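Local coordinates for RNA-binding protein RMD9, mitochondrial (Saccharomyces cerevisiae S288C, PDB 7A9X), which binds a dodecameric sequence motif in the 3'-UTRs of yeast mitochondrial mRNAs and takes part in their processing or stability, at residues N365-N379 / F403-E416. Residues are numbered along the deposited sequence; the frame is centred on the assembly and turned at random.
With nucleotides of chain B.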
# COMPACT_ATOMS: atom_id res chain seq x y z
N ASN A 365 4.35 9.94 5.18
CA ASN A 365 2.94 9.90 5.56
C ASN A 365 2.79 9.55 7.04
O ASN A 365 2.08 10.23 7.78
CB ASN A 365 2.18 8.91 4.69
CG ASN A 365 0.70 8.85 5.02
OD1 ASN A 365 0.09 9.86 5.36
ND2 ASN A 365 0.12 7.66 4.92
N THR A 366 3.46 8.48 7.47
CA THR A 366 3.42 8.09 8.87
C THR A 366 4.01 9.17 9.77
O THR A 366 3.45 9.47 10.83
CB THR A 366 4.16 6.77 9.07
OG1 THR A 366 3.60 5.77 8.21
CG2 THR A 366 4.06 6.30 10.51
N PHE A 367 5.12 9.78 9.35
CA PHE A 367 5.82 10.73 10.19
C PHE A 367 5.02 12.02 10.38
O PHE A 367 4.87 12.51 11.50
CB PHE A 367 7.20 11.03 9.60
CG PHE A 367 7.92 12.16 10.27
CD1 PHE A 367 8.37 12.02 11.58
CD2 PHE A 367 8.17 13.34 9.60
CE1 PHE A 367 9.04 13.05 12.21
CE2 PHE A 367 8.84 14.38 10.23
CZ PHE A 367 9.27 14.24 11.54
N PHE A 368 4.52 12.59 9.28
CA PHE A 368 3.80 13.85 9.39
C PHE A 368 2.41 13.68 9.99
O PHE A 368 1.87 14.64 10.56
CB PHE A 368 3.71 14.53 8.03
CG PHE A 368 5.00 15.18 7.60
CD1 PHE A 368 5.59 16.16 8.38
CD2 PHE A 368 5.62 14.82 6.41
CE1 PHE A 368 6.78 16.76 7.99
CE2 PHE A 368 6.80 15.41 6.02
CZ PHE A 368 7.38 16.38 6.81
N THR A 369 1.83 12.49 9.88
CA THR A 369 0.60 12.21 10.62
C THR A 369 0.85 12.27 12.12
O THR A 369 0.07 12.87 12.87
CB THR A 369 0.04 10.84 10.21
OG1 THR A 369 -0.24 10.83 8.81
CG2 THR A 369 -1.23 10.52 10.98
N ILE A 370 1.95 11.67 12.57
CA ILE A 370 2.34 11.77 13.97
C ILE A 370 2.73 13.20 14.32
O ILE A 370 2.41 13.69 15.41
CB ILE A 370 3.48 10.78 14.27
CG1 ILE A 370 3.00 9.34 14.01
CG2 ILE A 370 3.97 10.93 15.70
CD1 ILE A 370 4.11 8.31 14.02
N PHE A 371 3.40 13.90 13.40
CA PHE A 371 3.82 15.28 13.67
C PHE A 371 2.62 16.16 14.01
O PHE A 371 2.57 16.80 15.06
CB PHE A 371 4.59 15.85 12.48
CG PHE A 371 5.00 17.29 12.67
CD1 PHE A 371 4.17 18.33 12.30
CD2 PHE A 371 6.23 17.60 13.23
CE1 PHE A 371 4.55 19.65 12.48
CE2 PHE A 371 6.62 18.91 13.42
CZ PHE A 371 5.78 19.94 13.04
N PHE A 372 1.64 16.22 13.10
CA PHE A 372 0.52 17.13 13.29
C PHE A 372 -0.48 16.65 14.33
O PHE A 372 -1.34 17.44 14.74
CB PHE A 372 -0.16 17.39 11.94
CG PHE A 372 0.66 18.23 11.01
CD1 PHE A 372 0.63 19.61 11.10
CD2 PHE A 372 1.48 17.65 10.06
CE1 PHE A 372 1.39 20.39 10.25
CE2 PHE A 372 2.24 18.42 9.21
CZ PHE A 372 2.20 19.80 9.30
N GLU A 373 -0.38 15.40 14.79
CA GLU A 373 -1.11 15.03 16.00
C GLU A 373 -0.41 15.58 17.23
O GLU A 373 -1.08 16.03 18.18
CB GLU A 373 -1.24 13.51 16.10
CG GLU A 373 -2.20 12.90 15.10
CD GLU A 373 -2.37 11.41 15.29
OE1 GLU A 373 -1.86 10.89 16.30
OE2 GLU A 373 -3.02 10.77 14.44
N ASN A 374 0.92 15.58 17.23
CA ASN A 374 1.67 16.11 18.36
C ASN A 374 1.51 17.62 18.46
O ASN A 374 1.25 18.16 19.55
CB ASN A 374 3.15 15.72 18.22
CG ASN A 374 3.97 16.13 19.42
OD1 ASN A 374 3.86 15.54 20.49
ND2 ASN A 374 4.82 17.14 19.25
N TYR A 375 1.65 18.33 17.34
CA TYR A 375 1.53 19.79 17.31
C TYR A 375 0.13 20.25 16.92
O TYR A 375 -0.03 21.28 16.26
CB TYR A 375 2.59 20.38 16.38
CG TYR A 375 3.99 20.25 16.92
CD1 TYR A 375 4.44 21.07 17.95
CD2 TYR A 375 4.87 19.30 16.41
CE1 TYR A 375 5.73 20.96 18.44
CE2 TYR A 375 6.15 19.17 16.90
CZ TYR A 375 6.58 20.01 17.92
OH TYR A 375 7.86 19.89 18.41
N ILE A 376 -0.89 19.50 17.32
CA ILE A 376 -2.27 19.81 16.93
C ILE A 376 -2.69 21.17 17.46
O ILE A 376 -3.47 21.89 16.81
CB ILE A 376 -3.22 18.69 17.40
CG1 ILE A 376 -4.66 18.97 16.97
CG2 ILE A 376 -3.14 18.50 18.92
CD1 ILE A 376 -5.63 17.89 17.35
N ASN A 377 -2.19 21.56 18.63
CA ASN A 377 -2.57 22.82 19.27
C ASN A 377 -1.38 23.76 19.41
O ASN A 377 -1.32 24.57 20.34
CB ASN A 377 -3.20 22.56 20.63
CG ASN A 377 -4.49 21.76 20.53
OD1 ASN A 377 -5.33 22.02 19.67
ND2 ASN A 377 -4.65 20.78 21.41
N ASP A 378 -0.42 23.69 18.48
CA ASP A 378 0.79 24.50 18.58
C ASP A 378 1.41 24.64 17.18
O ASP A 378 2.32 23.89 16.83
CB ASP A 378 1.78 23.90 19.56
CG ASP A 378 2.94 24.83 19.87
OD1 ASP A 378 3.01 25.93 19.27
OD2 ASP A 378 3.79 24.46 20.71
N ASN A 379 0.92 25.61 16.42
CA ASN A 379 1.50 25.92 15.12
C ASN A 379 2.73 26.81 15.21
O ASN A 379 3.41 27.00 14.20
CB ASN A 379 0.46 26.58 14.21
CG ASN A 379 -0.04 27.90 14.77
OD1 ASN A 379 -0.30 28.03 15.97
ND2 ASN A 379 -0.18 28.90 13.90
N PHE A 403 6.78 14.70 -0.17
CA PHE A 403 7.23 15.23 1.12
C PHE A 403 6.42 16.45 1.52
O PHE A 403 5.91 16.53 2.65
CB PHE A 403 8.72 15.56 1.05
CG PHE A 403 9.26 16.23 2.29
CD1 PHE A 403 9.57 15.49 3.42
CD2 PHE A 403 9.45 17.60 2.33
CE1 PHE A 403 10.06 16.10 4.56
CE2 PHE A 403 9.95 18.22 3.46
CZ PHE A 403 10.25 17.47 4.58
N PHE A 404 6.28 17.42 0.62
CA PHE A 404 5.49 18.61 0.91
C PHE A 404 3.99 18.37 0.75
O PHE A 404 3.20 19.05 1.40
CB PHE A 404 5.93 19.77 0.01
CG PHE A 404 7.13 20.51 0.53
CD1 PHE A 404 7.08 21.17 1.76
CD2 PHE A 404 8.31 20.57 -0.20
CE1 PHE A 404 8.18 21.86 2.24
CE2 PHE A 404 9.41 21.26 0.27
CZ PHE A 404 9.35 21.91 1.50
N ASN A 405 3.59 17.40 -0.08
CA ASN A 405 2.17 17.09 -0.22
C ASN A 405 1.60 16.54 1.08
O ASN A 405 0.52 16.97 1.53
CB ASN A 405 1.95 16.10 -1.36
CG ASN A 405 2.28 16.69 -2.73
OD1 ASN A 405 2.32 17.91 -2.89
ND2 ASN A 405 2.50 15.83 -3.71
N VAL A 406 2.30 15.59 1.71
CA VAL A 406 1.85 15.05 2.99
C VAL A 406 1.83 16.14 4.05
O VAL A 406 0.87 16.27 4.81
CB VAL A 406 2.74 13.87 3.42
CG1 VAL A 406 2.34 13.39 4.80
CG2 VAL A 406 2.66 12.74 2.41
N MET A 407 2.90 16.94 4.11
CA MET A 407 2.97 18.03 5.08
C MET A 407 1.79 18.98 4.93
O MET A 407 1.13 19.33 5.91
CB MET A 407 4.29 18.78 4.92
CG MET A 407 4.57 19.81 6.00
SD MET A 407 5.99 20.85 5.61
CE MET A 407 7.26 19.62 5.32
N LEU A 408 1.50 19.41 3.69
CA LEU A 408 0.40 20.35 3.46
C LEU A 408 -0.95 19.72 3.79
O LEU A 408 -1.82 20.39 4.37
CB LEU A 408 0.43 20.83 2.01
CG LEU A 408 -0.67 21.81 1.61
CD1 LEU A 408 -0.63 23.05 2.48
CD2 LEU A 408 -0.54 22.18 0.14
N THR A 409 -1.15 18.46 3.42
CA THR A 409 -2.42 17.79 3.70
C THR A 409 -2.70 17.76 5.19
O THR A 409 -3.76 18.21 5.65
CB THR A 409 -2.40 16.36 3.14
OG1 THR A 409 -2.11 16.39 1.74
CG2 THR A 409 -3.74 15.69 3.38
N ARG A 410 -1.75 17.24 5.98
CA ARG A 410 -1.94 17.12 7.41
C ARG A 410 -1.95 18.47 8.12
O ARG A 410 -2.49 18.57 9.23
CB ARG A 410 -0.85 16.23 8.00
CG ARG A 410 -0.76 14.85 7.35
CD ARG A 410 -1.99 14.00 7.66
NE ARG A 410 -1.90 12.67 7.07
CZ ARG A 410 -2.59 12.28 6.00
NH1 ARG A 410 -2.44 11.05 5.53
NH2 ARG A 410 -3.45 13.10 5.42
N ALA A 411 -1.38 19.52 7.51
CA ALA A 411 -1.35 20.83 8.16
C ALA A 411 -2.71 21.51 8.19
O ALA A 411 -2.83 22.59 8.78
CB ALA A 411 -0.34 21.74 7.45
N SER A 412 -3.74 20.91 7.58
CA SER A 412 -5.08 21.49 7.61
C SER A 412 -5.63 21.60 9.02
O SER A 412 -6.56 22.38 9.26
CB SER A 412 -6.02 20.67 6.74
OG SER A 412 -6.04 19.31 7.16
N ILE A 413 -5.09 20.82 9.96
CA ILE A 413 -5.53 20.90 11.36
C ILE A 413 -5.22 22.27 11.94
O ILE A 413 -5.95 22.76 12.81
CB ILE A 413 -4.87 19.76 12.17
CG1 ILE A 413 -5.58 18.43 11.90
CG2 ILE A 413 -4.88 20.06 13.65
CD1 ILE A 413 -5.19 17.33 12.87
N TRP A 414 -4.15 22.92 11.47
CA TRP A 414 -3.81 24.23 12.00
C TRP A 414 -4.79 25.31 11.55
O TRP A 414 -4.98 26.30 12.26
CB TRP A 414 -2.38 24.61 11.58
CG TRP A 414 -1.34 23.89 12.38
CD1 TRP A 414 -1.55 23.15 13.51
CD2 TRP A 414 0.06 23.83 12.12
NE1 TRP A 414 -0.36 22.64 13.97
CE2 TRP A 414 0.65 23.04 13.13
CE3 TRP A 414 0.88 24.37 11.12
CZ2 TRP A 414 2.02 22.78 13.17
CZ3 TRP A 414 2.24 24.11 11.17
CH2 TRP A 414 2.79 23.32 12.19
N HIS A 415 -5.42 25.13 10.39
CA HIS A 415 -6.42 26.07 9.87
C HIS A 415 -5.84 27.48 9.74
O HIS A 415 -6.43 28.46 10.18
CB HIS A 415 -7.68 26.09 10.74
CG HIS A 415 -8.40 24.78 10.81
ND1 HIS A 415 -9.04 24.23 9.72
CD2 HIS A 415 -8.59 23.92 11.84
CE1 HIS A 415 -9.59 23.08 10.07
NE2 HIS A 415 -9.33 22.87 11.35
N GLU A 416 -4.66 27.58 9.11
CA GLU A 416 -4.01 28.87 8.91
C GLU A 416 -3.52 28.98 7.47
O GLU A 416 -3.07 27.99 6.88
CB GLU A 416 -2.85 29.08 9.90
CG GLU A 416 -1.68 28.13 9.74
CD GLU A 416 -0.52 28.49 10.65
OE1 GLU A 416 -0.72 29.29 11.58
OE2 GLU A 416 0.60 27.97 10.43
P U B 10 -1.73 7.28 0.78
OP1 U B 10 -2.71 7.25 1.90
OP2 U B 10 -2.16 6.86 -0.57
O5' U B 10 -1.16 8.77 0.68
C5' U B 10 -0.88 9.53 1.85
C4' U B 10 -0.51 10.95 1.49
O4' U B 10 0.63 10.92 0.60
C3' U B 10 -1.57 11.74 0.72
O3' U B 10 -2.50 12.37 1.59
C2' U B 10 -0.76 12.73 -0.10
O2' U B 10 -0.44 13.88 0.66
C1' U B 10 0.53 11.94 -0.37
N1 U B 10 0.57 11.32 -1.71
C2 U B 10 1.25 11.99 -2.71
O2 U B 10 1.80 13.06 -2.53
N3 U B 10 1.25 11.36 -3.93
C4 U B 10 0.66 10.16 -4.24
O4 U B 10 0.75 9.72 -5.39
C5 U B 10 -0.02 9.52 -3.16
C6 U B 10 -0.04 10.11 -1.96
P U B 11 -4.05 11.95 1.58
OP1 U B 11 -4.69 12.52 2.80
OP2 U B 11 -4.12 10.48 1.34
O5' U B 11 -4.64 12.69 0.31
C5' U B 11 -4.74 14.11 0.26
C4' U B 11 -5.17 14.59 -1.10
O4' U B 11 -4.11 14.34 -2.06
C3' U B 11 -6.38 13.90 -1.70
O3' U B 11 -7.61 14.38 -1.19
C2' U B 11 -6.20 14.14 -3.19
O2' U B 11 -6.57 15.47 -3.53
C1' U B 11 -4.68 14.02 -3.32
N1 U B 11 -4.26 12.65 -3.69
C2 U B 11 -4.44 12.24 -5.00
O2 U B 11 -4.92 12.96 -5.86
N3 U B 11 -4.03 10.96 -5.26
C4 U B 11 -3.47 10.07 -4.37
O4 U B 11 -3.15 8.94 -4.75
C5 U B 11 -3.32 10.56 -3.03
C6 U B 11 -3.72 11.81 -2.75
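Y375 O is gripped by two donors: W414 NE1 reaches it across the contact at 2.7 Å, almost straight at 173°, and D378 N closes the type I turn 375-378 from the opposite face of the carbonyl plane. The indole thus ties the turn that follows helix 357-374 to the chain just beyond helix 401-410. These helices are assigned to consecutive pentatricopeptide repeats, PPR6 and PPR7; the axes of 365-374 and 403-410 approach to 9.2 Å, their directions 29° apart, as expected for neighbouring helices of an alpha-solenoid. Both faces of the W414 indole are packed: N379 CB sits over one, 3.6 Å from the centroid of its five-membered ring, and the edge of F372 meets the other in a T-shaped pair. Replacing W414 by an alanine removes the indole, and Y375 O is then likely to keep the turn bond but lose its partner across the contact, with a gap opened between F372 and N379. F372 is itself sandwiched, with A411 CA over one face and F371 CD1 over the other. Further along, the F368 ring receives M407 CB over its centre, while its edge points at the F403 face in an offset edge-to-face pair; M407 CE bends back to 3.6 Å from F368 CZ.

At the RNA end, V406 divides its methyls, CG1 against F368 CB and CG2 3.3 Å from O4' of U10 of chain B. N405 ND2 donates to O2 of that uracil. R410, bent at chi2 (-68°), turns its guanidinium so that NE donates to T369 OG1, which lies in the guanidinium plane, at 3.0 Å; this hydroxyl in turn donates to N365 O. R410 NH1 makes a weak bond to N365 OD1, and R410 NH2 donates to OP1 of U11 of chain B at 3.0 Å.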